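Transcription factor SPN1 (Saccharomyces cerevisiae, PDB 3NFQ) takes part in regulating RNA polymerase II transcription and may act in both TBP recruitment and post-recruitment steps, this chain being its conserved central helical domain. Local coordinates at residues A[16-21]-A[73-78]; A[24-29]-A[81-86]; A[91-96]-A[125-130]; A[98-103]-A[136-141]. One frame throughout, in Å; residues are numbered along the deposited sequence.

Contact 1 of 4, residues A[16-21]-A[73-78]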
loop_
_atom_site.group_PDB
_atom_site.type_symbol
_atom_site.label_atom_id
_atom_site.label_comp_id
_atom_site.label_asym_id
_atom_site.label_seq_id
_atom_site.Cartn_x
_atom_site.Cartn_y
_atom_site.Cartn_z
ATOM N N GLU A 16 15.422 10.698 -2.034
ATOM C CA GLU A 16 14.652 11.780 -1.471
ATOM C C GLU A 16 13.281 11.901 -2.127
ATOM O O GLU A 16 12.301 12.279 -1.483
ATOM C CB GLU A 16 15.451 13.103 -1.561
ATOM C CG GLU A 16 14.585 14.342 -1.886
ATOM C CD GLU A 16 15.394 15.625 -2.198
ATOM O OE1 GLU A 16 16.611 15.544 -2.574
ATOM O OE2 GLU A 16 14.787 16.734 -2.091
ATOM N N LYS A 17 13.212 11.606 -3.410
ATOM C CA LYS A 17 11.947 11.664 -4.120
ATOM C C LYS A 17 10.996 10.541 -3.627
ATOM O O LYS A 17 9.810 10.792 -3.417
ATOM C CB LYS A 17 12.198 11.605 -5.627
ATOM C CG LYS A 17 10.947 11.576 -6.497
ATOM C CD LYS A 17 10.222 10.213 -6.436
ATOM C CE LYS A 17 8.812 10.187 -7.110
ATOM N NZ LYS A 17 7.776 11.134 -6.600
ATOM N N ILE A 18 11.533 9.342 -3.392
ATOM C CA ILE A 18 10.730 8.217 -2.850
ATOM C C ILE A 18 10.398 8.467 -1.381
ATOM O O ILE A 18 9.324 8.119 -0.918
ATOM C CB ILE A 18 11.415 6.840 -3.033
ATOM C CG1 ILE A 18 11.037 6.172 -4.358
ATOM C CG2 ILE A 18 10.950 5.847 -1.982
ATOM C CD1 ILE A 18 10.976 7.073 -5.592
ATOM N N LEU A 19 11.325 9.073 -0.640
ATOM C CA LEU A 19 11.066 9.361 0.780
ATOM C C LEU A 19 9.989 10.432 1.028
ATOM O O LEU A 19 9.234 10.337 2.005
ATOM C CB LEU A 19 12.387 9.608 1.555
ATOM C CG LEU A 19 13.313 8.400 1.658
ATOM C CD1 LEU A 19 14.799 8.803 1.942
ATOM C CD2 LEU A 19 12.836 7.292 2.630
ATOM N N ARG A 20 9.900 11.419 0.135
ATOM C CA ARG A 20 8.838 12.400 0.119
ATOM C C ARG A 20 7.469 11.810 -0.249
ATOM O O ARG A 20 6.455 12.242 0.262
ATOM C CB ARG A 20 9.132 13.497 -0.896
ATOM C CG ARG A 20 10.066 14.564 -0.392
ATOM C CD ARG A 20 10.047 15.772 -1.332
ATOM N NE ARG A 20 11.329 16.481 -1.286
ATOM C CZ ARG A 20 11.521 17.683 -0.736
ATOM N NH1 ARG A 20 10.510 18.352 -0.174
ATOM N NH2 ARG A 20 12.738 18.219 -0.741
ATOM N N LEU A 21 7.449 10.839 -1.156
ATOM C CA LEU A 21 6.199 10.150 -1.452
ATOM C C LEU A 21 5.780 9.321 -0.239
ATOM O O LEU A 21 4.628 9.298 0.155
ATOM C CB LEU A 21 6.389 9.266 -2.684
ATOM C CG LEU A 21 5.164 8.469 -3.101
ATOM C CD1 LEU A 21 4.042 9.408 -3.537
ATOM C CD2 LEU A 21 5.554 7.497 -4.212
ATOM N N LEU A 73 12.172 -0.160 -3.203
ATOM C CA LEU A 73 12.434 -1.264 -2.257
ATOM C C LEU A 73 13.466 -0.887 -1.200
ATOM O O LEU A 73 13.333 -1.242 -0.016
ATOM C CB LEU A 73 12.865 -2.542 -3.012
ATOM C CG LEU A 73 11.744 -3.175 -3.841
ATOM C CD1 LEU A 73 12.270 -4.312 -4.703
ATOM C CD2 LEU A 73 10.585 -3.701 -3.000
ATOM N N ASP A 74 14.514 -0.189 -1.607
ATOM C CA ASP A 74 15.568 0.196 -0.650
ATOM C C ASP A 74 15.116 1.207 0.393
ATOM O O ASP A 74 15.624 1.179 1.506
ATOM C CB ASP A 74 16.796 0.722 -1.377
ATOM C CG ASP A 74 17.541 -0.364 -2.129
ATOM O OD1 ASP A 74 17.365 -1.575 -1.838
ATOM O OD2 ASP A 74 18.298 0.009 -3.046
ATOM N N ASN A 75 14.170 2.089 0.063
ATOM C CA ASN A 75 13.671 3.098 1.017
ATOM C C ASN A 75 12.390 2.750 1.789
ATOM O O ASN A 75 11.769 3.638 2.368
ATOM C CB ASN A 75 13.507 4.419 0.296
ATOM C CG ASN A 75 14.842 4.952 -0.171
ATOM O OD1 ASN A 75 15.226 4.783 -1.335
ATOM N ND2 ASN A 75 15.606 5.476 0.764
ATOM N N ASN A 76 11.991 1.476 1.756
ATOM C CA ASN A 76 10.851 0.973 2.505
ATOM C C ASN A 76 9.564 1.726 2.178
ATOM O O ASN A 76 8.718 1.938 3.048
ATOM C CB ASN A 76 11.150 1.045 4.024
ATOM C CG ASN A 76 10.296 0.092 4.861
ATOM O OD1 ASN A 76 10.207 0.245 6.091
ATOM N ND2 ASN A 76 9.698 -0.902 4.226
ATOM N N LEU A 77 9.391 2.137 0.924
ATOM C CA LEU A 77 8.122 2.677 0.520
ATOM C C LEU A 77 6.968 1.672 0.729
ATOM O O LEU A 77 5.821 2.050 0.959
ATOM C CB LEU A 77 8.192 3.111 -0.933
ATOM C CG LEU A 77 6.979 3.869 -1.500
ATOM C CD1 LEU A 77 6.711 5.193 -0.796
ATOM C CD2 LEU A 77 7.136 4.110 -3.029
ATOM N N LEU A 78 7.263 0.386 0.673
ATOM C CA LEU A 78 6.196 -0.619 0.919
ATOM C C LEU A 78 5.548 -0.493 2.294
ATOM O O LEU A 78 4.443 -0.926 2.526
ATOM C CB LEU A 78 6.746 -2.010 0.666
ATOM C CG LEU A 78 7.106 -2.380 -0.762
ATOM C CD1 LEU A 78 7.537 -3.890 -0.867
ATOM C CD2 LEU A 78 5.902 -2.072 -1.630
#

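Contact 2 of 4, residues A[24-29]-A[81-86]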
loop_
_atom_site.group_PDB
_atom_site.type_symbol
_atom_site.label_atom_id
_atom_site.label_comp_id
_atom_site.label_asym_id
_atom_site.label_seq_id
_atom_site.Cartn_x
_atom_site.Cartn_y
_atom_site.Cartn_z
ATOM N N GLU A 24 4.242 11.738 2.053
ATOM C CA GLU A 24 2.947 12.153 1.587
ATOM C C GLU A 24 1.889 11.068 1.754
ATOM O O GLU A 24 0.721 11.383 1.992
ATOM C CB GLU A 24 2.974 12.484 0.100
ATOM C CG GLU A 24 3.845 13.709 -0.270
ATOM C CD GLU A 24 3.144 15.034 0.045
ATOM O OE1 GLU A 24 1.890 15.061 -0.011
ATOM O OE2 GLU A 24 3.844 16.042 0.345
HETATM N N MSE A 25 2.275 9.810 1.510
HETATM C CA MSE A 25 1.296 8.719 1.657
HETATM C C MSE A 25 0.871 8.601 3.088
HETATM O O MSE A 25 -0.316 8.366 3.388
HETATM C CB MSE A 25 1.916 7.399 1.139
HETATM C CG MSE A 25 2.031 7.420 -0.334
HETATM SE SE MSE A 25 2.739 5.608 -0.902
HETATM C CE MSE A 25 1.020 4.630 -0.689
ATOM N N ASN A 26 1.836 8.715 4.010
ATOM C CA ASN A 26 1.473 8.596 5.427
ATOM C C ASN A 26 0.591 9.753 5.883
ATOM O O ASN A 26 -0.322 9.553 6.669
ATOM C CB ASN A 26 2.720 8.549 6.358
ATOM C CG ASN A 26 3.602 7.372 6.093
ATOM O OD1 ASN A 26 4.808 7.367 6.471
ATOM N ND2 ASN A 26 3.047 6.358 5.429
ATOM N N ILE A 27 0.889 10.957 5.402
ATOM C CA ILE A 27 0.072 12.134 5.773
ATOM C C ILE A 27 -1.329 11.939 5.226
ATOM O O ILE A 27 -2.320 12.162 5.893
ATOM C CB ILE A 27 0.674 13.434 5.191
ATOM C CG1 ILE A 27 1.927 13.815 5.981
ATOM C CG2 ILE A 27 -0.396 14.566 5.218
ATOM C CD1 ILE A 27 2.916 14.751 5.217
ATOM N N ALA A 28 -1.442 11.479 3.994
ATOM C CA ALA A 28 -2.800 11.238 3.461
ATOM C C ALA A 28 -3.578 10.201 4.238
ATOM O O ALA A 28 -4.789 10.344 4.494
ATOM C CB ALA A 28 -2.720 10.846 1.993
ATOM N N ALA A 29 -2.896 9.131 4.662
ATOM C CA ALA A 29 -3.580 8.097 5.388
ATOM C C ALA A 29 -4.088 8.568 6.774
ATOM O O ALA A 29 -5.214 8.203 7.213
ATOM C CB ALA A 29 -2.671 6.913 5.528
ATOM N N VAL A 81 2.670 1.693 1.574
ATOM C CA VAL A 81 1.677 0.871 0.829
ATOM C C VAL A 81 0.937 -0.013 1.777
ATOM O O VAL A 81 -0.289 -0.119 1.751
ATOM C CB VAL A 81 2.353 0.027 -0.281
ATOM C CG1 VAL A 81 1.331 -0.961 -0.957
ATOM C CG2 VAL A 81 3.014 0.961 -1.283
ATOM N N ARG A 82 1.669 -0.608 2.707
ATOM C CA ARG A 82 1.038 -1.447 3.667
ATOM C C ARG A 82 0.076 -0.678 4.529
ATOM O O ARG A 82 -0.996 -1.187 4.873
ATOM C CB ARG A 82 2.141 -2.023 4.560
ATOM C CG ARG A 82 1.612 -2.836 5.687
ATOM C CD ARG A 82 2.607 -2.636 6.811
ATOM N NE ARG A 82 2.046 -1.805 7.797
ATOM C CZ ARG A 82 2.665 -1.112 8.751
ATOM N NH1 ARG A 82 3.983 -1.022 8.924
ATOM N NH2 ARG A 82 1.860 -0.451 9.553
ATOM N N ILE A 83 0.448 0.543 4.917
ATOM C CA ILE A 83 -0.488 1.360 5.747
ATOM C C ILE A 83 -1.806 1.667 4.997
ATOM O O ILE A 83 -2.898 1.657 5.578
ATOM C CB ILE A 83 0.202 2.685 6.160
ATOM C CG1 ILE A 83 1.201 2.371 7.271
ATOM C CG2 ILE A 83 -0.807 3.704 6.763
ATOM C CD1 ILE A 83 2.245 3.518 7.450
ATOM N N TRP A 84 -1.709 1.968 3.697
ATOM C CA TRP A 84 -2.941 2.112 2.915
ATOM C C TRP A 84 -3.817 0.857 2.873
ATOM O O TRP A 84 -5.033 0.963 2.920
ATOM C CB TRP A 84 -2.638 2.601 1.487
ATOM C CG TRP A 84 -2.263 4.023 1.431
ATOM C CD1 TRP A 84 -1.719 4.781 2.428
ATOM C CD2 TRP A 84 -2.369 4.866 0.295
ATOM N NE1 TRP A 84 -1.452 6.044 1.966
ATOM C CE2 TRP A 84 -1.868 6.131 0.668
ATOM C CE3 TRP A 84 -2.861 4.687 -0.999
ATOM C CZ2 TRP A 84 -1.846 7.194 -0.181
ATOM C CZ3 TRP A 84 -2.814 5.763 -1.883
ATOM C CH2 TRP A 84 -2.318 6.996 -1.479
ATOM N N LEU A 85 -3.216 -0.336 2.841
ATOM C CA LEU A 85 -3.982 -1.577 2.639
ATOM C C LEU A 85 -4.500 -2.128 3.956
ATOM O O LEU A 85 -5.480 -2.868 3.978
ATOM C CB LEU A 85 -3.040 -2.620 2.004
ATOM C CG LEU A 85 -2.771 -2.380 0.489
ATOM C CD1 LEU A 85 -1.693 -3.329 -0.027
ATOM C CD2 LEU A 85 -4.073 -2.519 -0.286
ATOM N N GLU A 86 -3.811 -1.815 5.041
ATOM C CA GLU A 86 -4.104 -2.539 6.280
ATOM C C GLU A 86 -5.492 -2.271 6.815
ATOM O O GLU A 86 -6.042 -1.155 6.681
ATOM C CB GLU A 86 -3.022 -2.252 7.357
ATOM C CG GLU A 86 -3.195 -1.008 8.127
ATOM C CD GLU A 86 -1.933 -0.601 8.931
ATOM O OE1 GLU A 86 -1.059 -1.445 9.143
ATOM O OE2 GLU A 86 -1.835 0.574 9.353
#

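Contact 3 of 4, residues A[91-96]-A[125-130]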
loop_
_atom_site.group_PDB
_atom_site.type_symbol
_atom_site.label_atom_id
_atom_site.label_comp_id
_atom_site.label_asym_id
_atom_site.label_seq_id
_atom_site.Cartn_x
_atom_site.Cartn_y
_atom_site.Cartn_z
ATOM N N GLY A 91 -11.840 -4.160 11.326
ATOM C CA GLY A 91 -11.677 -5.116 10.260
ATOM C C GLY A 91 -11.946 -4.541 8.891
ATOM O O GLY A 91 -11.762 -5.239 7.893
ATOM N N SER A 92 -12.336 -3.266 8.839
ATOM C CA SER A 92 -12.730 -2.661 7.558
ATOM C C SER A 92 -11.510 -2.285 6.698
ATOM O O SER A 92 -10.405 -2.035 7.202
ATOM C CB SER A 92 -13.645 -1.485 7.790
ATOM O OG SER A 92 -12.900 -0.448 8.359
ATOM N N LEU A 93 -11.737 -2.232 5.386
ATOM C CA LEU A 93 -10.675 -2.141 4.437
ATOM C C LEU A 93 -10.781 -0.838 3.627
ATOM O O LEU A 93 -11.846 -0.207 3.621
ATOM C CB LEU A 93 -10.781 -3.356 3.521
ATOM C CG LEU A 93 -10.443 -4.646 4.274
ATOM C CD1 LEU A 93 -10.827 -5.771 3.404
ATOM C CD2 LEU A 93 -8.921 -4.619 4.647
ATOM N N PRO A 94 -9.691 -0.431 2.968
ATOM C CA PRO A 94 -9.885 0.736 2.061
ATOM C C PRO A 94 -10.793 0.359 0.918
ATOM O O PRO A 94 -11.209 -0.787 0.770
ATOM C CB PRO A 94 -8.477 1.022 1.548
ATOM C CG PRO A 94 -7.751 -0.405 1.612
ATOM C CD PRO A 94 -8.317 -0.977 2.910
ATOM N N SER A 95 -11.054 1.326 0.025
ATOM C CA SER A 95 -11.964 1.056 -1.030
ATOM C C SER A 95 -11.389 0.013 -1.981
ATOM O O SER A 95 -10.154 -0.191 -2.059
ATOM C CB SER A 95 -12.162 2.379 -1.802
ATOM O OG SER A 95 -10.977 2.758 -2.472
ATOM N N PHE A 96 -12.284 -0.592 -2.767
ATOM C CA PHE A 96 -11.904 -1.523 -3.776
ATOM C C PHE A 96 -10.886 -0.907 -4.737
ATOM O O PHE A 96 -9.931 -1.565 -5.149
ATOM C CB PHE A 96 -13.134 -1.960 -4.605
ATOM C CG PHE A 96 -12.801 -2.993 -5.650
ATOM C CD1 PHE A 96 -12.524 -4.291 -5.275
ATOM C CD2 PHE A 96 -12.695 -2.663 -7.004
ATOM C CE1 PHE A 96 -12.229 -5.282 -6.224
ATOM C CE2 PHE A 96 -12.342 -3.654 -7.956
ATOM C CZ PHE A 96 -12.126 -4.977 -7.555
ATOM N N VAL A 125 -0.806 -8.710 3.564
ATOM C CA VAL A 125 -1.168 -9.483 2.360
ATOM C C VAL A 125 -1.745 -10.848 2.781
ATOM O O VAL A 125 -2.747 -11.334 2.208
ATOM C CB VAL A 125 0.030 -9.590 1.351
ATOM C CG1 VAL A 125 -0.304 -10.524 0.146
ATOM C CG2 VAL A 125 0.375 -8.207 0.843
ATOM N N ILE A 126 -1.175 -11.455 3.820
ATOM C CA ILE A 126 -1.766 -12.688 4.344
ATOM C C ILE A 126 -3.225 -12.452 4.789
ATOM O O ILE A 126 -4.119 -13.244 4.482
ATOM C CB ILE A 126 -0.892 -13.296 5.489
ATOM C CG1 ILE A 126 0.417 -13.846 4.895
ATOM C CG2 ILE A 126 -1.682 -14.422 6.242
ATOM C CD1 ILE A 126 1.521 -14.170 5.873
ATOM N N PHE A 127 -3.479 -11.354 5.509
ATOM C CA PHE A 127 -4.814 -11.017 5.942
ATOM C C PHE A 127 -5.787 -10.935 4.730
ATOM O O PHE A 127 -6.947 -11.383 4.781
ATOM C CB PHE A 127 -4.783 -9.652 6.693
ATOM C CG PHE A 127 -6.154 -9.089 6.974
ATOM C CD1 PHE A 127 -6.856 -9.395 8.143
ATOM C CD2 PHE A 127 -6.774 -8.269 6.051
ATOM C CE1 PHE A 127 -8.164 -8.889 8.375
ATOM C CE2 PHE A 127 -8.053 -7.764 6.300
ATOM C CZ PHE A 127 -8.739 -8.055 7.422
ATOM N N TYR A 128 -5.297 -10.404 3.619
ATOM C CA TYR A 128 -6.159 -10.306 2.405
ATOM C C TYR A 128 -6.548 -11.719 1.867
ATOM O O TYR A 128 -7.625 -11.897 1.278
ATOM C CB TYR A 128 -5.444 -9.508 1.331
ATOM C CG TYR A 128 -5.810 -8.031 1.440
ATOM C CD1 TYR A 128 -5.223 -7.241 2.424
ATOM C CD2 TYR A 128 -6.741 -7.429 0.573
ATOM C CE1 TYR A 128 -5.547 -5.856 2.556
ATOM C CE2 TYR A 128 -7.059 -6.031 0.689
ATOM C CZ TYR A 128 -6.444 -5.262 1.705
ATOM O OH TYR A 128 -6.709 -3.920 1.913
ATOM N N THR A 129 -5.674 -12.708 2.101
ATOM C CA THR A 129 -5.958 -14.097 1.636
ATOM C C THR A 129 -7.083 -14.772 2.408
ATOM O O THR A 129 -7.736 -15.713 1.879
ATOM C CB THR A 129 -4.730 -15.006 1.656
ATOM O OG1 THR A 129 -4.392 -15.349 3.021
ATOM C CG2 THR A 129 -3.548 -14.368 0.958
ATOM N N LYS A 130 -7.333 -14.261 3.617
ATOM C CA LYS A 130 -8.292 -14.819 4.608
ATOM C C LYS A 130 -9.575 -14.028 4.883
ATOM O O LYS A 130 -10.624 -14.628 5.176
ATOM C CB LYS A 130 -7.591 -14.962 5.967
ATOM C CG LYS A 130 -6.507 -16.039 6.052
ATOM C CD LYS A 130 -5.856 -15.819 7.415
ATOM C CE LYS A 130 -4.535 -16.562 7.634
ATOM N NZ LYS A 130 -3.941 -16.073 8.944
#

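Contact 4 of 4, residues A[98-103]-A[136-141]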
loop_
_atom_site.group_PDB
_atom_site.type_symbol
_atom_site.label_atom_id
_atom_site.label_comp_id
_atom_site.label_asym_id
_atom_site.label_seq_id
_atom_site.Cartn_x
_atom_site.Cartn_y
_atom_site.Cartn_z
ATOM N N ILE A 98 -8.619 1.426 -4.257
ATOM C CA ILE A 98 -7.288 1.463 -3.640
ATOM C C ILE A 98 -6.671 0.041 -3.564
ATOM O O ILE A 98 -5.487 -0.162 -3.866
ATOM C CB ILE A 98 -7.342 2.135 -2.261
ATOM C CG1 ILE A 98 -7.340 3.652 -2.410
ATOM C CG2 ILE A 98 -6.066 1.650 -1.342
ATOM C CD1 ILE A 98 -7.886 4.341 -1.221
ATOM N N GLN A 99 -7.477 -0.949 -3.180
ATOM C CA GLN A 99 -6.958 -2.317 -3.092
ATOM C C GLN A 99 -6.485 -2.786 -4.455
ATOM O O GLN A 99 -5.378 -3.251 -4.598
ATOM C CB GLN A 99 -8.020 -3.282 -2.600
ATOM C CG GLN A 99 -8.602 -3.005 -1.187
ATOM C CD GLN A 99 -9.699 -3.989 -0.828
ATOM O OE1 GLN A 99 -9.585 -5.174 -1.113
ATOM N NE2 GLN A 99 -10.756 -3.514 -0.180
ATOM N N LYS A 100 -7.336 -2.634 -5.458
ATOM C CA LYS A 100 -7.017 -3.151 -6.774
ATOM C C LYS A 100 -5.835 -2.410 -7.410
ATOM O O LYS A 100 -4.941 -3.026 -8.017
ATOM C CB LYS A 100 -8.244 -3.026 -7.663
ATOM C CG LYS A 100 -8.006 -3.787 -8.921
ATOM C CD LYS A 100 -9.094 -3.498 -9.944
ATOM C CE LYS A 100 -8.912 -4.488 -11.091
ATOM N NZ LYS A 100 -10.145 -4.468 -11.916
ATOM N N SER A 101 -5.803 -1.090 -7.249
ATOM C CA SER A 101 -4.683 -0.327 -7.807
ATOM C C SER A 101 -3.377 -0.680 -7.157
ATOM O O SER A 101 -2.344 -0.817 -7.825
ATOM C CB SER A 101 -4.883 1.176 -7.647
ATOM O OG SER A 101 -6.021 1.551 -8.412
ATOM N N LEU A 102 -3.381 -0.760 -5.831
ATOM C CA LEU A 102 -2.120 -1.136 -5.159
ATOM C C LEU A 102 -1.660 -2.557 -5.435
ATOM O O LEU A 102 -0.453 -2.815 -5.655
ATOM C CB LEU A 102 -2.205 -0.866 -3.653
ATOM C CG LEU A 102 -2.337 0.610 -3.247
ATOM C CD1 LEU A 102 -2.411 0.706 -1.695
ATOM C CD2 LEU A 102 -1.184 1.406 -3.739
ATOM N N PHE A 103 -2.591 -3.503 -5.447
ATOM C CA PHE A 103 -2.201 -4.873 -5.709
ATOM C C PHE A 103 -1.729 -5.024 -7.170
ATOM O O PHE A 103 -0.807 -5.747 -7.457
ATOM C CB PHE A 103 -3.350 -5.851 -5.356
ATOM C CG PHE A 103 -3.290 -6.367 -3.927
ATOM C CD1 PHE A 103 -4.233 -5.960 -2.986
ATOM C CD2 PHE A 103 -2.320 -7.286 -3.559
ATOM C CE1 PHE A 103 -4.185 -6.472 -1.647
ATOM C CE2 PHE A 103 -2.280 -7.785 -2.231
ATOM C CZ PHE A 103 -3.199 -7.372 -1.306
ATOM N N ALA A 136 -12.916 -12.001 -4.238
ATOM C CA ALA A 136 -12.115 -13.183 -4.546
ATOM C C ALA A 136 -10.977 -12.905 -5.444
ATOM O O ALA A 136 -9.894 -13.469 -5.262
ATOM C CB ALA A 136 -12.993 -14.329 -5.122
ATOM N N GLN A 137 -11.152 -12.040 -6.457
ATOM C CA GLN A 137 -10.048 -11.873 -7.370
ATOM C C GLN A 137 -8.810 -11.282 -6.652
ATOM O O GLN A 137 -7.691 -11.626 -6.979
ATOM C CB GLN A 137 -10.409 -11.000 -8.596
ATOM C CG GLN A 137 -10.412 -9.561 -8.193
ATOM C CD GLN A 137 -11.099 -8.602 -9.164
ATOM O OE1 GLN A 137 -10.426 -7.864 -9.912
ATOM N NE2 GLN A 137 -12.452 -8.561 -9.105
ATOM N N LEU A 138 -9.028 -10.426 -5.649
ATOM C CA LEU A 138 -7.918 -9.826 -4.937
ATOM C C LEU A 138 -7.352 -10.779 -3.890
ATOM O O LEU A 138 -6.157 -10.786 -3.701
ATOM C CB LEU A 138 -8.332 -8.487 -4.277
ATOM C CG LEU A 138 -8.728 -7.424 -5.326
ATOM C CD1 LEU A 138 -9.133 -6.161 -4.579
ATOM C CD2 LEU A 138 -7.514 -7.133 -6.171
ATOM N N ALA A 139 -8.192 -11.604 -3.265
ATOM C CA ALA A 139 -7.733 -12.569 -2.265
ATOM C C ALA A 139 -6.798 -13.593 -2.925
ATOM O O ALA A 139 -5.735 -13.937 -2.388
ATOM C CB ALA A 139 -8.943 -13.264 -1.570
ATOM N N ARG A 140 -7.162 -14.010 -4.145
ATOM C CA ARG A 140 -6.344 -14.985 -4.877
ATOM C C ARG A 140 -5.070 -14.371 -5.399
ATOM O O ARG A 140 -4.035 -14.996 -5.454
ATOM C CB ARG A 140 -7.183 -15.578 -6.018
ATOM C CG ARG A 140 -8.337 -16.431 -5.521
ATOM C CD ARG A 140 -7.895 -17.611 -4.571
ATOM N NE ARG A 140 -8.793 -17.491 -3.460
ATOM C CZ ARG A 140 -8.489 -17.082 -2.221
ATOM N NH1 ARG A 140 -7.237 -16.873 -1.781
ATOM N NH2 ARG A 140 -9.488 -16.934 -1.389
ATOM N N LEU A 141 -5.142 -13.123 -5.836
ATOM C CA LEU A 141 -3.944 -12.420 -6.249
ATOM C C LEU A 141 -3.009 -12.276 -5.030
ATOM O O LEU A 141 -1.799 -12.510 -5.150
ATOM C CB LEU A 141 -4.268 -11.064 -6.948
ATOM C CG LEU A 141 -3.039 -10.148 -7.157
ATOM C CD1 LEU A 141 -1.942 -10.763 -8.006
ATOM C CD2 LEU A 141 -3.554 -8.797 -7.760
#

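Contact 1 of 4, residues A[16-21]-A[73-78]
Ile18 lays its CG2 methyl across Asn75, 3.7 Å from Asn75 CB. The same methyl also reaches Leu77, with Ile18 CG2 4.0 Å from Leu77 CB. This follows from the first torsion of Ile18: with CG1 at chi1 -90°, CG2 is left roughly opposite the backbone N and meets the bend between helices 69-74 and 77-85. Leu19 comes to Asn75 from the neighbouring position on helix 10-42. Its CD2 branch lies 3.8 Å from Asn75 CB, and the two side chains cross at about a right angle.

One turn on from Ile18, the branches Leu21 CD2 and Leu77 CD2 meet at 3.9 Å. The other branch, Leu77 CD1, lies 3.9 Å from Ile18 O. Helix 51-63 adds Val62 against Leu21 and Leu63 against Leu77. On the exposed side of helix 10-42, Arg20 NH2 makes a salt bridge with Glu16 OE2 at 2.9 Å, one helical turn back.

No hydrogen bond joins the two segments; the backbone Asn75 O is bonded instead to Lys22 NZ, just past 16-21. The contact therefore rests on van der Waals packing of aliphatic side chains and Asn75 CB, with Ile18, Leu21 and Leu77 buried.

Contact 2 of 4, residues A[24-29]-A[81-86]
The indole of Trp84 carries the methyl of Met25, present as selenomethionine, over one face and the carbonyl of Met25 at its edge. Met25 CE stands 3.5 Å above the ring plane and 3.6 Å from the centroid of the six-membered ring. The bend at chi3 of Met25 (77°) folds CE over the indole, while Met25 SE stays above the same face at 5.1 Å from that centroid. At the edge, Trp84 NE1 donates to Met25 O at 3.0 Å, almost straight at 173° and within the ring plane. Met25 O also accepts the helical bond of Ala29 N, and the two donors arrive from opposite faces of the carbonyl plane. Bond and methyl together probably hold the tilt of the ring. A leucine in place of Trp84 would probably leave Met25 O without its second donor and Met25 CE without a flat surface to rest on.

Beside the indole, Ala29 CB packs on Ile83 CG2 at 3.9 Å. Ile83 CD1 meets Asn26 ND2 at 3.6 Å, and that nitrogen also bonds weakly to Ser80 OG. Val59 of helix 51-63 also touches Met25, and Leu102 of helix 96-107 touches Trp84.

Helices 10-42 and 77-85 run nearly parallel here, 19° apart with their axes 9.6 Å from each other. The methyl makes a CH-pi contact, and the selenium above the same face a longer Met-aromatic one, between two helices of an all-helical domain.

Contact 3 of 4, residues A[91-96]-A[125-130]
This is a surface contact of a loop with a helix: the connection 91-96 leads into helix 96-107 and packs on helix 121-130, within the TFIIS N-terminal family region. Leu93 carries most of it. Its CD2 branch lies between two aromatic side chains, 3.7 Å from Phe127 CE2 and 3.6 Å from Tyr128 OH. With CG opposite its own carbonyl carbon (chi1 -69°), Leu93 directs CD2 toward the two rings. Leu93 and Tyr128 slide past each other in opposite directions. Pro94 meets the end of the tyrosine, with Pro94 CD 3.5 Å from Tyr128 OH. Farther back, Gly91 O lies at the edge of the Phe127 ring, 4.2 Å from Phe127 CZ. The backbone of Gly91 has a positive phi of 96°, where a CB would press on the preceding carbonyl oxygen.

The polar end of Tyr128 is satisfied outside the loop: its OH hydrogen-bonds to Leu85 O at the end of helix 77-85. A phenylalanine in its place would probably leave Leu85 O without this donor and open a gap beside Pro94 CD.

Ser95 N-caps helix 96-107, its OG bonded to Ile98 N. Tyr128 also meets Phe103 of that helix edge-to-face and touches Ala142 of helix 136-149. The tyrosine thus lies where helices 77-85, 96-107, 121-130 and 136-149 come together.

Contact 4 of 4, residues A[98-103]-A[136-141]
Gln99 NE2 is hydrogen-bonded to Pro94 O, while the other end of the same amide, Gln99 OE1, rests 3.6 Å from Leu138 CD1. The contact belongs to the helical bundle of the TFIIS N-terminal family. Helices 96-107 and 136-149 run in the same general direction, 33° apart, with their axes 10.8 Å from each other.

Leu138 points toward helix 96-107 and packs among Phe96, Gln99 and Lys100, with Phe103 at the margin. Its CD1 branch also lies 3.7 Å from Gln99 CB, and Leu138 CD2 faces Lys100 CA at 4.1 Å. The bond to Pro94 O probably holds the amide of Gln99, and with it the oxygen that faces the leucine.

At the solvent side, Lys100 stretches fully out, with all four torsions near 180°. Its chain crosses Gln137 at about a right angle, and Lys100 CE lies 3.9 Å from Gln137 OE1. This is proximity without a hydrogen bond. On the inner side, Phe103 packs on Val125 of helix 121-130. One turn past Leu138, a single branch of Leu141 closes the contact: its CD2 lies 3.8 Å from Phe103 CB and 4.1 Å from Phe103 O.

Overall arrangement
Contacts 1 and 2 share helices 10-42 and 77-85. Their centres are 12 Å apart, and Leu77 packs on Met25 between them. Contacts 3 and 4 come later in the chain, with centres 9 Å apart, and lie on the other side of the chain's centre from contact 1. Within each pair the segments alternate along the chain. Contact 2 is the bridge: Leu85 O reaches Tyr128 OH of contact 3, and Trp84 and Leu85 pack on Leu102 of segment 98-103. Contacts 1 and 4, about 22 Å apart between centres, do not touch. Helix 77-85 thus helps join the long N-terminal helix to the later helices of the TFIIS N-terminal region, in one all-helical domain.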